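Local coordinates for uncharacterized protein (Bacteroides eggerthii DSM 20697, PDB 4ECO) that is of unknown function but, as a leucine-rich repeat protein, probably binds other proteins, at residues D157-I162 with S492-R496; V403-F409 with I433-I438; L512-I518 with S535-F541; I562-S567 with E583-I589. One frame throughout, in Å; residues are numbered along the deposited sequence.

Contact 1: D157-I162 with S492-R496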
loop_
_atom_site.group_PDB
_atom_site.type_symbol
_atom_site.label_atom_id
_atom_site.label_comp_id
_atom_site.label_asym_id
_atom_site.label_seq_id
_atom_site.Cartn_x
_atom_site.Cartn_y
_atom_site.Cartn_z
ATOM N N ASP A 157 -11.050 -7.881 1.343
ATOM C CA ASP A 157 -12.144 -8.097 0.404
ATOM C C ASP A 157 -12.925 -9.370 0.676
ATOM O O ASP A 157 -13.943 -9.600 0.001
ATOM C CB ASP A 157 -11.635 -8.106 -1.033
ATOM C CG ASP A 157 -11.329 -6.717 -1.520
ATOM O OD1 ASP A 157 -12.052 -5.780 -1.117
ATOM O OD2 ASP A 157 -10.390 -6.569 -2.335
ATOM N N PHE A 158 -12.486 -10.175 1.666
ATOM C CA PHE A 158 -13.242 -11.336 2.090
ATOM C C PHE A 158 -14.469 -10.878 2.837
ATOM O O PHE A 158 -14.434 -9.833 3.486
ATOM C CB PHE A 158 -12.401 -12.248 2.970
ATOM C CG PHE A 158 -11.475 -13.143 2.213
ATOM C CD1 PHE A 158 -11.957 -13.972 1.206
ATOM C CD2 PHE A 158 -10.152 -13.275 2.599
ATOM C CE1 PHE A 158 -11.112 -14.852 0.542
ATOM C CE2 PHE A 158 -9.304 -14.163 1.943
ATOM C CZ PHE A 158 -9.787 -14.930 0.904
ATOM N N SER A 159 -15.545 -11.657 2.775
ATOM C CA SER A 159 -16.784 -11.324 3.463
ATOM C C SER A 159 -16.575 -11.334 4.970
ATOM O O SER A 159 -15.647 -11.982 5.477
ATOM C CB SER A 159 -17.881 -12.308 3.079
ATOM O OG SER A 159 -17.626 -13.607 3.584
ATOM N N ASP A 160 -17.472 -10.650 5.694
ATOM C CA ASP A 160 -17.415 -10.614 7.138
ATOM C C ASP A 160 -17.427 -12.021 7.675
ATOM O O ASP A 160 -16.591 -12.317 8.528
ATOM C CB ASP A 160 -18.553 -9.765 7.693
ATOM C CG ASP A 160 -18.303 -8.285 7.477
ATOM O OD1 ASP A 160 -17.104 -7.863 7.493
ATOM O OD2 ASP A 160 -19.285 -7.546 7.280
ATOM N N LEU A 161 -18.251 -12.927 7.077
ATOM C CA LEU A 161 -18.325 -14.334 7.495
ATOM C C LEU A 161 -16.934 -14.989 7.443
ATOM O O LEU A 161 -16.446 -15.497 8.467
ATOM C CB LEU A 161 -19.334 -15.103 6.618
ATOM C CG LEU A 161 -19.385 -16.631 6.749
ATOM C CD1 LEU A 161 -19.830 -17.050 8.108
ATOM C CD2 LEU A 161 -20.360 -17.193 5.821
ATOM N N ILE A 162 -16.271 -14.890 6.276
ATOM C CA ILE A 162 -14.965 -15.493 6.043
ATOM C C ILE A 162 -13.907 -14.824 6.939
ATOM O O ILE A 162 -13.153 -15.554 7.594
ATOM C CB ILE A 162 -14.615 -15.477 4.531
ATOM C CG1 ILE A 162 -15.453 -16.581 3.866
ATOM C CG2 ILE A 162 -13.123 -15.731 4.292
ATOM C CD1 ILE A 162 -15.448 -16.597 2.519
ATOM N N SER A 492 -10.216 -21.189 3.232
ATOM C CA SER A 492 -11.199 -20.117 2.979
ATOM C C SER A 492 -11.507 -19.990 1.492
ATOM O O SER A 492 -10.596 -19.892 0.681
ATOM C CB SER A 492 -10.727 -18.768 3.529
ATOM O OG SER A 492 -10.552 -18.786 4.938
ATOM N N ILE A 493 -12.804 -20.032 1.133
ATOM C CA ILE A 493 -13.268 -19.904 -0.240
ATOM C C ILE A 493 -14.412 -18.878 -0.302
ATOM O O ILE A 493 -15.481 -19.114 0.259
ATOM C CB ILE A 493 -13.692 -21.264 -0.850
ATOM C CG1 ILE A 493 -12.654 -22.401 -0.562
ATOM C CG2 ILE A 493 -13.952 -21.106 -2.349
ATOM C CD1 ILE A 493 -13.063 -23.798 -1.061
ATOM N N ASP A 494 -14.171 -17.734 -0.978
ATOM C CA ASP A 494 -15.164 -16.687 -1.207
ATOM C C ASP A 494 -15.628 -16.764 -2.636
ATOM O O ASP A 494 -14.836 -16.573 -3.563
ATOM C CB ASP A 494 -14.617 -15.301 -0.889
ATOM C CG ASP A 494 -15.675 -14.300 -0.467
ATOM O OD1 ASP A 494 -16.850 -14.489 -0.833
ATOM O OD2 ASP A 494 -15.317 -13.304 0.201
ATOM N N LEU A 495 -16.898 -17.141 -2.820
ATOM C CA LEU A 495 -17.509 -17.297 -4.137
ATOM C C LEU A 495 -18.777 -16.451 -4.273
ATOM O O LEU A 495 -19.582 -16.696 -5.183
ATOM C CB LEU A 495 -17.820 -18.786 -4.405
ATOM C CG LEU A 495 -16.608 -19.671 -4.695
ATOM C CD1 LEU A 495 -16.905 -21.102 -4.386
ATOM C CD2 LEU A 495 -16.093 -19.461 -6.123
ATOM N N ARG A 496 -18.926 -15.417 -3.418
ATOM C CA ARG A 496 -20.077 -14.519 -3.487
ATOM C C ARG A 496 -20.186 -13.863 -4.853
ATOM O O ARG A 496 -19.175 -13.691 -5.554
ATOM C CB ARG A 496 -20.000 -13.406 -2.427
ATOM C CG ARG A 496 -20.164 -13.796 -0.959
ATOM C CD ARG A 496 -19.766 -12.617 -0.094
ATOM N NE ARG A 496 -18.378 -12.232 -0.387
ATOM C CZ ARG A 496 -17.866 -11.016 -0.240
ATOM N NH1 ARG A 496 -18.609 -10.028 0.235
ATOM N NH2 ARG A 496 -16.601 -10.787 -0.542
HETATM O O HOH W 1 -16.679 -7.848 0.347
HETATM O O HOH W 2 -12.689 -18.560 6.591
#

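Contact 2: V403-F409 with I433-I438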
loop_
_atom_site.group_PDB
_atom_site.type_symbol
_atom_site.label_atom_id
_atom_site.label_comp_id
_atom_site.label_asym_id
_atom_site.label_seq_id
_atom_site.Cartn_x
_atom_site.Cartn_y
_atom_site.Cartn_z
ATOM N N VAL A 403 7.107 -18.104 0.870
ATOM C CA VAL A 403 5.691 -17.984 0.538
ATOM C C VAL A 403 5.217 -16.599 0.906
ATOM O O VAL A 403 5.333 -16.180 2.066
ATOM C CB VAL A 403 4.803 -19.092 1.191
ATOM C CG1 VAL A 403 3.322 -18.917 0.826
ATOM C CG2 VAL A 403 5.279 -20.473 0.781
HETATM N N MSE A 404 4.669 -15.893 -0.097
HETATM C CA MSE A 404 4.089 -14.561 0.064
HETATM C C MSE A 404 2.780 -14.655 0.852
HETATM O O MSE A 404 2.141 -15.717 0.872
HETATM C CB MSE A 404 3.855 -13.916 -1.312
HETATM C CG MSE A 404 5.127 -13.834 -2.185
HETATM SE SE MSE A 404 4.820 -12.921 -3.882
HETATM C CE MSE A 404 3.967 -14.346 -4.836
ATOM N N SER A 405 2.405 -13.567 1.539
ATOM C CA SER A 405 1.179 -13.517 2.343
ATOM C C SER A 405 -0.066 -13.501 1.434
ATOM O O SER A 405 -0.867 -14.432 1.513
ATOM C CB SER A 405 1.173 -12.310 3.283
ATOM O OG SER A 405 1.860 -12.544 4.506
ATOM N N ALA A 406 -0.207 -12.480 0.555
ATOM C CA ALA A 406 -1.360 -12.317 -0.337
ATOM C C ALA A 406 -1.014 -11.519 -1.593
ATOM O O ALA A 406 -0.200 -10.592 -1.538
ATOM C CB ALA A 406 -2.503 -11.618 0.401
ATOM N N ILE A 407 -1.691 -11.822 -2.704
ATOM C CA ILE A 407 -1.509 -11.101 -3.962
ATOM C C ILE A 407 -2.885 -10.595 -4.417
ATOM O O ILE A 407 -3.883 -11.317 -4.333
ATOM C CB ILE A 407 -0.775 -11.964 -5.011
ATOM C CG1 ILE A 407 -0.297 -11.126 -6.193
ATOM C CG2 ILE A 407 -1.555 -13.231 -5.433
ATOM C CD1 ILE A 407 0.911 -11.678 -6.813
ATOM N N ASP A 408 -2.956 -9.317 -4.795
ATOM C CA ASP A 408 -4.230 -8.717 -5.168
ATOM C C ASP A 408 -4.310 -8.530 -6.660
ATOM O O ASP A 408 -3.537 -7.747 -7.238
ATOM C CB ASP A 408 -4.427 -7.382 -4.440
ATOM C CG ASP A 408 -5.865 -6.878 -4.359
ATOM O OD1 ASP A 408 -6.701 -7.299 -5.195
ATOM O OD2 ASP A 408 -6.145 -6.032 -3.489
ATOM N N PHE A 409 -5.235 -9.281 -7.292
ATOM C CA PHE A 409 -5.539 -9.172 -8.726
ATOM C C PHE A 409 -6.992 -8.695 -8.933
ATOM O O PHE A 409 -7.502 -8.749 -10.060
ATOM C CB PHE A 409 -5.307 -10.493 -9.466
ATOM C CG PHE A 409 -3.884 -10.956 -9.559
ATOM C CD1 PHE A 409 -3.006 -10.377 -10.466
ATOM C CD2 PHE A 409 -3.440 -12.035 -8.806
ATOM C CE1 PHE A 409 -1.687 -10.824 -10.567
ATOM C CE2 PHE A 409 -2.122 -12.482 -8.907
ATOM C CZ PHE A 409 -1.249 -11.868 -9.781
ATOM N N ILE A 433 1.775 -19.895 -8.174
ATOM C CA ILE A 433 2.137 -18.741 -7.338
ATOM C C ILE A 433 2.435 -19.214 -5.927
ATOM O O ILE A 433 1.624 -19.920 -5.329
ATOM C CB ILE A 433 1.045 -17.617 -7.313
ATOM C CG1 ILE A 433 0.416 -17.357 -8.703
ATOM C CG2 ILE A 433 1.601 -16.316 -6.688
ATOM C CD1 ILE A 433 -0.646 -16.275 -8.747
ATOM N N ASN A 434 3.586 -18.783 -5.389
ATOM C CA ASN A 434 4.062 -19.054 -4.031
ATOM C C ASN A 434 3.439 -18.044 -3.078
ATOM O O ASN A 434 4.118 -17.130 -2.586
ATOM C CB ASN A 434 5.597 -18.983 -3.998
ATOM C CG ASN A 434 6.170 -17.697 -4.567
ATOM O OD1 ASN A 434 5.809 -17.243 -5.669
ATOM N ND2 ASN A 434 7.048 -17.061 -3.800
ATOM N N VAL A 435 2.117 -18.171 -2.850
ATOM C CA VAL A 435 1.364 -17.225 -2.013
ATOM C C VAL A 435 0.283 -17.971 -1.228
ATOM O O VAL A 435 -0.250 -18.964 -1.706
ATOM C CB VAL A 435 0.778 -16.058 -2.867
ATOM C CG1 VAL A 435 -0.311 -16.530 -3.831
ATOM C CG2 VAL A 435 0.264 -14.937 -1.987
ATOM N N SER A 436 -0.028 -17.479 -0.019
ATOM C CA SER A 436 -1.052 -18.043 0.871
ATOM C C SER A 436 -2.461 -17.559 0.473
ATOM O O SER A 436 -3.412 -18.340 0.579
ATOM C CB SER A 436 -0.761 -17.678 2.328
ATOM O OG SER A 436 0.533 -18.093 2.744
ATOM N N SER A 437 -2.601 -16.299 0.003
ATOM C CA SER A 437 -3.921 -15.776 -0.355
ATOM C C SER A 437 -3.944 -15.110 -1.736
ATOM O O SER A 437 -3.060 -14.323 -2.062
ATOM C CB SER A 437 -4.398 -14.773 0.698
ATOM O OG SER A 437 -5.738 -14.348 0.500
ATOM N N ILE A 438 -4.978 -15.401 -2.535
ATOM C CA ILE A 438 -5.099 -14.786 -3.854
ATOM C C ILE A 438 -6.467 -14.092 -3.918
ATOM O O ILE A 438 -7.498 -14.664 -3.566
ATOM C CB ILE A 438 -4.826 -15.759 -5.066
ATOM C CG1 ILE A 438 -4.790 -14.993 -6.400
ATOM C CG2 ILE A 438 -5.755 -16.958 -5.109
ATOM C CD1 ILE A 438 -4.053 -15.650 -7.484
#

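Contact 3: L512-I518 with S535-F541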
loop_
_atom_site.group_PDB
_atom_site.type_symbol
_atom_site.label_atom_id
_atom_site.label_comp_id
_atom_site.label_asym_id
_atom_site.label_seq_id
_atom_site.Cartn_x
_atom_site.Cartn_y
_atom_site.Cartn_z
ATOM N N LEU A 512 -10.568 -31.284 0.452
ATOM C CA LEU A 512 -10.520 -30.112 1.351
ATOM C C LEU A 512 -10.731 -30.524 2.832
ATOM O O LEU A 512 -11.761 -30.167 3.428
ATOM C CB LEU A 512 -11.605 -29.087 0.947
ATOM C CG LEU A 512 -11.566 -28.455 -0.421
ATOM C CD1 LEU A 512 -12.684 -27.463 -0.551
ATOM C CD2 LEU A 512 -10.236 -27.783 -0.690
ATOM N N PRO A 513 -9.802 -31.292 3.452
ATOM C CA PRO A 513 -10.044 -31.766 4.832
ATOM C C PRO A 513 -10.022 -30.696 5.919
ATOM O O PRO A 513 -10.472 -30.983 7.027
ATOM C CB PRO A 513 -8.882 -32.733 5.075
ATOM C CG PRO A 513 -7.831 -32.309 4.146
ATOM C CD PRO A 513 -8.539 -31.852 2.928
ATOM N N TYR A 514 -9.493 -29.498 5.629
ATOM C CA TYR A 514 -9.348 -28.470 6.646
ATOM C C TYR A 514 -10.140 -27.181 6.334
ATOM O O TYR A 514 -9.879 -26.155 6.968
ATOM C CB TYR A 514 -7.857 -28.150 6.824
ATOM C CG TYR A 514 -7.085 -29.364 7.275
ATOM C CD1 TYR A 514 -7.228 -29.865 8.566
ATOM C CD2 TYR A 514 -6.259 -30.051 6.398
ATOM C CE1 TYR A 514 -6.545 -31.007 8.977
ATOM C CE2 TYR A 514 -5.576 -31.195 6.795
ATOM C CZ TYR A 514 -5.716 -31.670 8.088
ATOM O OH TYR A 514 -5.051 -32.812 8.479
ATOM N N LEU A 515 -11.166 -27.257 5.448
ATOM C CA LEU A 515 -11.988 -26.101 5.103
ATOM C C LEU A 515 -12.590 -25.457 6.371
ATOM O O LEU A 515 -13.096 -26.175 7.227
ATOM C CB LEU A 515 -13.097 -26.499 4.123
ATOM C CG LEU A 515 -13.961 -25.333 3.589
ATOM C CD1 LEU A 515 -13.140 -24.368 2.763
ATOM C CD2 LEU A 515 -15.166 -25.853 2.818
ATOM N N VAL A 516 -12.499 -24.113 6.499
ATOM C CA VAL A 516 -12.997 -23.416 7.688
ATOM C C VAL A 516 -14.205 -22.534 7.299
ATOM O O VAL A 516 -15.232 -22.551 7.986
ATOM C CB VAL A 516 -11.855 -22.612 8.382
ATOM C CG1 VAL A 516 -12.387 -21.640 9.417
ATOM C CG2 VAL A 516 -10.854 -23.554 9.036
ATOM N N GLY A 517 -14.073 -21.792 6.205
ATOM C CA GLY A 517 -15.113 -20.889 5.737
ATOM C C GLY A 517 -15.363 -20.928 4.253
ATOM O O GLY A 517 -14.438 -20.987 3.448
ATOM N N ILE A 518 -16.628 -20.904 3.900
ATOM C CA ILE A 518 -17.067 -20.852 2.524
ATOM C C ILE A 518 -18.285 -19.901 2.441
ATOM O O ILE A 518 -19.227 -19.997 3.241
ATOM C CB ILE A 518 -17.334 -22.256 1.920
ATOM C CG1 ILE A 518 -17.639 -22.167 0.398
ATOM C CG2 ILE A 518 -18.369 -23.059 2.704
ATOM C CD1 ILE A 518 -17.336 -23.432 -0.382
ATOM N N SER A 535 -16.739 -31.428 5.777
ATOM C CA SER A 535 -15.605 -31.023 6.590
ATOM C C SER A 535 -15.941 -31.067 8.090
ATOM O O SER A 535 -17.024 -30.621 8.520
ATOM C CB SER A 535 -15.169 -29.617 6.196
ATOM O OG SER A 535 -14.233 -29.105 7.128
ATOM N N SER A 536 -14.988 -31.591 8.882
ATOM C CA SER A 536 -15.112 -31.632 10.330
ATOM C C SER A 536 -14.588 -30.332 10.951
ATOM O O SER A 536 -14.783 -30.116 12.140
ATOM C CB SER A 536 -14.349 -32.828 10.887
ATOM O OG SER A 536 -12.948 -32.619 10.823
ATOM N N THR A 537 -13.920 -29.471 10.146
ATOM C CA THR A 537 -13.287 -28.213 10.588
ATOM C C THR A 537 -14.093 -26.946 10.240
ATOM O O THR A 537 -13.821 -25.890 10.821
ATOM C CB THR A 537 -11.892 -28.080 9.965
ATOM O OG1 THR A 537 -12.010 -28.281 8.564
ATOM C CG2 THR A 537 -10.910 -29.077 10.518
ATOM N N LEU A 538 -15.079 -27.057 9.315
ATOM C CA LEU A 538 -15.926 -25.956 8.833
ATOM C C LEU A 538 -16.584 -25.226 9.974
ATOM O O LEU A 538 -17.319 -25.836 10.739
ATOM C CB LEU A 538 -17.004 -26.475 7.862
ATOM C CG LEU A 538 -17.898 -25.438 7.226
ATOM C CD1 LEU A 538 -17.168 -24.671 6.126
ATOM C CD2 LEU A 538 -19.113 -26.081 6.671
ATOM N N LYS A 539 -16.302 -23.913 10.073
ATOM C CA LYS A 539 -16.795 -22.997 11.092
ATOM C C LYS A 539 -17.935 -22.106 10.576
ATOM O O LYS A 539 -18.837 -21.782 11.351
ATOM C CB LYS A 539 -15.647 -22.113 11.598
ATOM C CG LYS A 539 -15.262 -22.342 13.055
ATOM C CD LYS A 539 -14.340 -21.235 13.564
ATOM C CE LYS A 539 -12.900 -21.459 13.176
ATOM N NZ LYS A 539 -12.113 -20.201 13.208
ATOM N N GLY A 540 -17.879 -21.700 9.307
ATOM C CA GLY A 540 -18.901 -20.832 8.724
ATOM C C GLY A 540 -19.329 -21.136 7.303
ATOM O O GLY A 540 -18.501 -21.455 6.448
ATOM N N PHE A 541 -20.634 -20.977 7.041
ATOM C CA PHE A 541 -21.276 -21.227 5.754
ATOM C C PHE A 541 -22.263 -20.109 5.422
ATOM O O PHE A 541 -23.122 -19.782 6.248
ATOM C CB PHE A 541 -22.007 -22.590 5.785
ATOM C CG PHE A 541 -22.341 -23.148 4.429
ATOM C CD1 PHE A 541 -23.502 -22.762 3.766
ATOM C CD2 PHE A 541 -21.486 -24.047 3.802
ATOM C CE1 PHE A 541 -23.800 -23.262 2.488
ATOM C CE2 PHE A 541 -21.784 -24.555 2.527
ATOM C CZ PHE A 541 -22.947 -24.172 1.883
#

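Contact 4: I562-S567 with E583-I589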
loop_
_atom_site.group_PDB
_atom_site.type_symbol
_atom_site.label_atom_id
_atom_site.label_comp_id
_atom_site.label_asym_id
_atom_site.label_seq_id
_atom_site.Cartn_x
_atom_site.Cartn_y
_atom_site.Cartn_z
ATOM N N ILE A 562 -27.117 -30.318 8.774
ATOM C CA ILE A 562 -26.130 -29.267 9.058
ATOM C C ILE A 562 -25.870 -29.132 10.590
ATOM O O ILE A 562 -24.755 -28.770 10.973
ATOM C CB ILE A 562 -26.505 -27.905 8.420
ATOM C CG1 ILE A 562 -25.268 -26.984 8.318
ATOM C CG2 ILE A 562 -27.717 -27.227 9.094
ATOM C CD1 ILE A 562 -25.312 -25.895 7.179
ATOM N N THR A 563 -26.844 -29.489 11.457
ATOM C CA THR A 563 -26.625 -29.399 12.915
ATOM C C THR A 563 -25.592 -30.445 13.367
ATOM O O THR A 563 -25.081 -30.349 14.484
ATOM C CB THR A 563 -27.924 -29.538 13.703
ATOM O OG1 THR A 563 -28.468 -30.845 13.524
ATOM C CG2 THR A 563 -28.937 -28.448 13.362
ATOM N N LEU A 564 -25.249 -31.396 12.473
ATOM C CA LEU A 564 -24.256 -32.424 12.747
ATOM C C LEU A 564 -22.832 -31.978 12.311
ATOM O O LEU A 564 -21.899 -32.764 12.439
ATOM C CB LEU A 564 -24.644 -33.750 12.080
ATOM C CG LEU A 564 -25.975 -34.388 12.538
ATOM C CD1 LEU A 564 -26.126 -35.753 11.965
ATOM C CD2 LEU A 564 -26.066 -34.529 14.040
ATOM N N CYS A 565 -22.650 -30.721 11.832
ATOM C CA CYS A 565 -21.316 -30.196 11.497
ATOM C C CYS A 565 -20.627 -29.875 12.828
ATOM O O CYS A 565 -21.103 -29.014 13.591
ATOM C CB CYS A 565 -21.391 -28.994 10.560
ATOM S SG CYS A 565 -22.069 -29.376 8.919
ATOM N N PRO A 566 -19.607 -30.680 13.192
ATOM C CA PRO A 566 -19.032 -30.567 14.546
ATOM C C PRO A 566 -18.460 -29.194 14.876
ATOM O O PRO A 566 -18.616 -28.744 16.011
ATOM C CB PRO A 566 -17.926 -31.635 14.560
ATOM C CG PRO A 566 -17.671 -31.967 13.121
ATOM C CD PRO A 566 -18.974 -31.776 12.427
ATOM N N SER A 567 -17.858 -28.507 13.894
ATOM C CA SER A 567 -17.231 -27.216 14.151
ATOM C C SER A 567 -18.082 -26.026 13.738
ATOM O O SER A 567 -17.685 -24.905 14.069
ATOM C CB SER A 567 -15.899 -27.137 13.416
ATOM O OG SER A 567 -14.995 -28.119 13.884
ATOM N N GLU A 583 -34.810 -30.813 11.608
ATOM C CA GLU A 583 -33.917 -30.874 12.777
ATOM C C GLU A 583 -34.061 -29.636 13.665
ATOM O O GLU A 583 -34.203 -28.521 13.156
ATOM C CB GLU A 583 -32.434 -31.017 12.340
ATOM C CG GLU A 583 -31.899 -29.903 11.430
ATOM C CD GLU A 583 -30.583 -30.183 10.729
ATOM O OE1 GLU A 583 -29.782 -30.990 11.250
ATOM O OE2 GLU A 583 -30.343 -29.577 9.661
ATOM N N LYS A 584 -34.020 -29.837 14.982
ATOM C CA LYS A 584 -34.009 -28.743 15.950
ATOM C C LYS A 584 -32.645 -28.075 15.882
ATOM O O LYS A 584 -31.634 -28.778 15.800
ATOM C CB LYS A 584 -34.302 -29.246 17.367
ATOM C CG LYS A 584 -35.766 -29.519 17.637
ATOM C CD LYS A 584 -35.942 -29.959 19.073
ATOM C CE LYS A 584 -37.316 -30.490 19.385
ATOM N NZ LYS A 584 -37.342 -31.173 20.701
ATOM N N ILE A 585 -32.605 -26.734 15.852
ATOM C CA ILE A 585 -31.332 -26.017 15.783
ATOM C C ILE A 585 -30.595 -26.249 17.091
ATOM O O ILE A 585 -31.206 -26.253 18.158
ATOM C CB ILE A 585 -31.500 -24.504 15.445
ATOM C CG1 ILE A 585 -32.311 -24.322 14.143
ATOM C CG2 ILE A 585 -30.139 -23.746 15.390
ATOM C CD1 ILE A 585 -31.732 -24.972 12.853
ATOM N N THR A 586 -29.292 -26.519 16.973
ATOM C CA THR A 586 -28.392 -26.817 18.081
ATOM C C THR A 586 -27.693 -25.530 18.570
ATOM O O THR A 586 -27.389 -24.659 17.753
ATOM C CB THR A 586 -27.391 -27.872 17.625
ATOM O OG1 THR A 586 -26.682 -27.414 16.461
ATOM C CG2 THR A 586 -28.052 -29.197 17.346
ATOM N N PRO A 587 -27.402 -25.407 19.883
ATOM C CA PRO A 587 -26.763 -24.172 20.391
ATOM C C PRO A 587 -25.356 -23.878 19.843
ATOM O O PRO A 587 -24.934 -22.710 19.916
ATOM C CB PRO A 587 -26.674 -24.383 21.902
ATOM C CG PRO A 587 -27.003 -25.788 22.151
ATOM C CD PRO A 587 -27.751 -26.325 20.981
ATOM N N ASN A 588 -24.648 -24.887 19.274
ATOM C CA ASN A 588 -23.310 -24.674 18.723
ATOM C C ASN A 588 -23.381 -23.752 17.508
ATOM O O ASN A 588 -22.413 -23.022 17.273
ATOM C CB ASN A 588 -22.598 -25.981 18.374
ATOM C CG ASN A 588 -21.105 -25.813 18.087
ATOM O OD1 ASN A 588 -20.343 -25.180 18.846
ATOM N ND2 ASN A 588 -20.637 -26.390 16.978
ATOM N N ILE A 589 -24.522 -23.713 16.770
ATOM C CA ILE A 589 -24.654 -22.755 15.659
ATOM C C ILE A 589 -25.150 -21.472 16.330
ATOM O O ILE A 589 -26.348 -21.199 16.331
ATOM C CB ILE A 589 -25.545 -23.300 14.499
ATOM C CG1 ILE A 589 -24.905 -24.592 13.915
ATOM C CG2 ILE A 589 -25.729 -22.250 13.379
ATOM C CD1 ILE A 589 -25.831 -25.667 13.465
HETATM O O HOH W 3 -22.412 -27.234 15.178
#

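Contact 1: D157-I162 with S492-R496
Phe158 and Ile162 run past strand 492-494 in the opposite chain sense, their CA atoms nearest those of Asp494 (6.6 Å for Phe158 CA to Asp494 CA) and Ser492. The strand is one rung of the leucine-rich repeat solenoid: Ser492, Asp494 and Arg496 face the incoming chain, while Ile493 turns the other way. Segment 157-162 reaches the rung just where helix 160-168 begins, and Ser159 is its N-cap, OG accepting from Ile162 N at 3.3 Å; the same OG is also bonded to Asp519. A direct hydrogen bond crosses from Ser159 N to Asp494 OD2, 3.1 Å, met on the syn side but 27° out of the carboxylate plane. With CG anti to the backbone N (chi1 -152°), the Asp494 carboxylate lies where Arg496 NE can bond OD1 at 2.8 Å, in a salt bridge on the syn lone pair. The Phe158 ring and the Asp494 carboxylate pass each other nearly in one plane (16°), with CB of Asp494 at the ring edge, 3.6 Å from Phe158 CD1. Above the guanidinium, Ser159 CB lies against one face, offset toward the rim. Were Arg496 an alanine, the buried Asp494 carboxylate would probably lose its countercharge and Ser159 CB its packing surface. Ile162 CD1 lies 3.7 Å from Asp494 CB, and its CG2 rests on Ser492 CB. Water 1 donates to Asp157 O and accepts from Arg496 NH1 at 2.9 Å.

Contact 2: V403-F409 with I433-I438
Met404 (a selenomethionine) pairs in parallel with Val435, and after a corner in each segment, at Ser405 and Ser436, Ala406 pairs with Ser437 and Ile407 with Ile438, as adjacent rungs of a leucine-rich repeat solenoid do. Met404 N donates to Asn434 O at 2.8 Å, and Ser436 N returns a bond to Met404 O at 2.9 Å. Ser437 N makes only a weak bond to Ser405 O, whereas Ile407 N meets Ser437 O at 2.9 Å. Beyond the pair, Asn434 ND2 bonds Ser402 O, Ser437 OG bonds Ser461 OG, Ile433 N bonds Ser457 OG and Ser436 O bonds Ser460 OG. Phe409 O takes Asn412 ND2 and Asn443 ND2, a link of the asparagine ladder familiar in this fold.

On the face of Met404 and Ile407 the side chains are apolar. Met404 bends at chi3 (-78°), bringing CE to 3.6 Å from Ile433 CG2. Ile407 CG2 packs on Ile438 CG1 alongside it. Phe409 CD2 lies 3.9 Å from Ile438 CD1, CE2 approaches Ile433 CD1, and the ring meets that of Phe384, planes about 10° apart. With a serine in place of Phe409, a gap is likely to open beside the two isoleucine methyls and Phe384 to lose its ring partner. Strand 381-383 flanks residues 404-408, strand 461-463 follows 435-439, and helix 451-454 packs Leu452 on Ile433 and Ile438.

Contact 3: L512-I518 with S535-F541
Leu515 O receives two hydroxyl donors, Thr537 OG1 at 2.7 Å and Ser535 OG at 3.1 Å. The threonine comes from above the carbonyl plane, 40° out of it; the serine is tilted less. Ser535 OG also accepts from Thr537 N, closing an ST turn that places both hydroxyls at the carbonyl. One residue on, Val516 O is likewise gripped twice: Lys539 N sits on a lone pair in the carbonyl plane at 2.7 Å, and Gly540 N lies farther off at 3.1 Å. Ile518 N bonds Gly540 O, completing with the Gly540 N bond the parallel pairing of Gly517 with Gly540, which Ile518 and Phe541 continue as one leucine-rich repeat stacks on the next.

Outward, neighbouring side chains run the same way. Leu538 CD1 lies 4.0 Å from Leu515 CD2 and touches Ile518 CG2, which meets Phe541 CD2; the Phe541 ring meets Phe528. Val516 CG1, anti to its N (chi1 167°), lies against the aliphatic part of Lys539, 3.8 Å from CE. Lys539 NZ is bonded to Cys165 O, so helix 160-168 covers this side, also touching Val516. Strand 492-494 flanks strand 517-519, Ile493 packing on Leu515, and strand 570-572 lies beyond 540-542.

Contact 4: I562-S567 with E583-I589
Thr563 and Glu583 supply the direct hydrogen bonds of this contact between two loops of successive leucine-rich repeats. Thr563 OG1 donates to Glu583 OE1 at 2.6 Å, approaching from above the carboxylate plane, 44° out of it. The backbone N of Thr563 adds a weak bond to the same oxygen at 3.3 Å, so OE1 is held by one residue through two atoms. The other oxygen, OE2, accepts from Trp558 NE1 and weakly from Gly561 N; with both oxygens held, the carboxylate is probably restrained from turning. The straight glutamate chain reaches out to meet the threonine.

A water bridge ties the other end together: water 3 donates to Cys565 O and accepts from Asn588 ND2, each 2.7 Å away. Asn588 stands at the third position of a type I turn from Thr586 to Ile589.

Apolar contacts fill in between. Thr563 CB lies 3.7 Å from Thr586 CG2, and Ile589 CD1 reaches Thr563 CA at 3.9 Å. Thr563 CG2 also packs along the Glu583 chain, 3.8 Å from its CG. Leu571 of strand 570-572, which lies between the two loops in sequence, packs on both Ile562 and Ile589; beyond it, strand 601-603 places Ile602 on Ile585.

From the N terminus, residues 157-162 come first, and contact 1 closes the widest loop, joining them to strand 492-494 some 330 residues later. Contact 2 is nested inside that loop, and contacts 3 and 4 follow in series, each closing a short loop of 15 to 23 intervening residues, as contact 2 does, between adjacent repeats. Neighbours touch: Phe158 lies near Ser437 of contact 2, Ile493 of contact 1 probably bonds Gly517 of contact 3, and Ser536 of contact 3 probably bonds Ser567 of contact 4. Contact 1 thus ties helix 160-168 across rungs whose stacking contacts 2 and 3 represent, while contact 4 links loops nearer the C-terminal end.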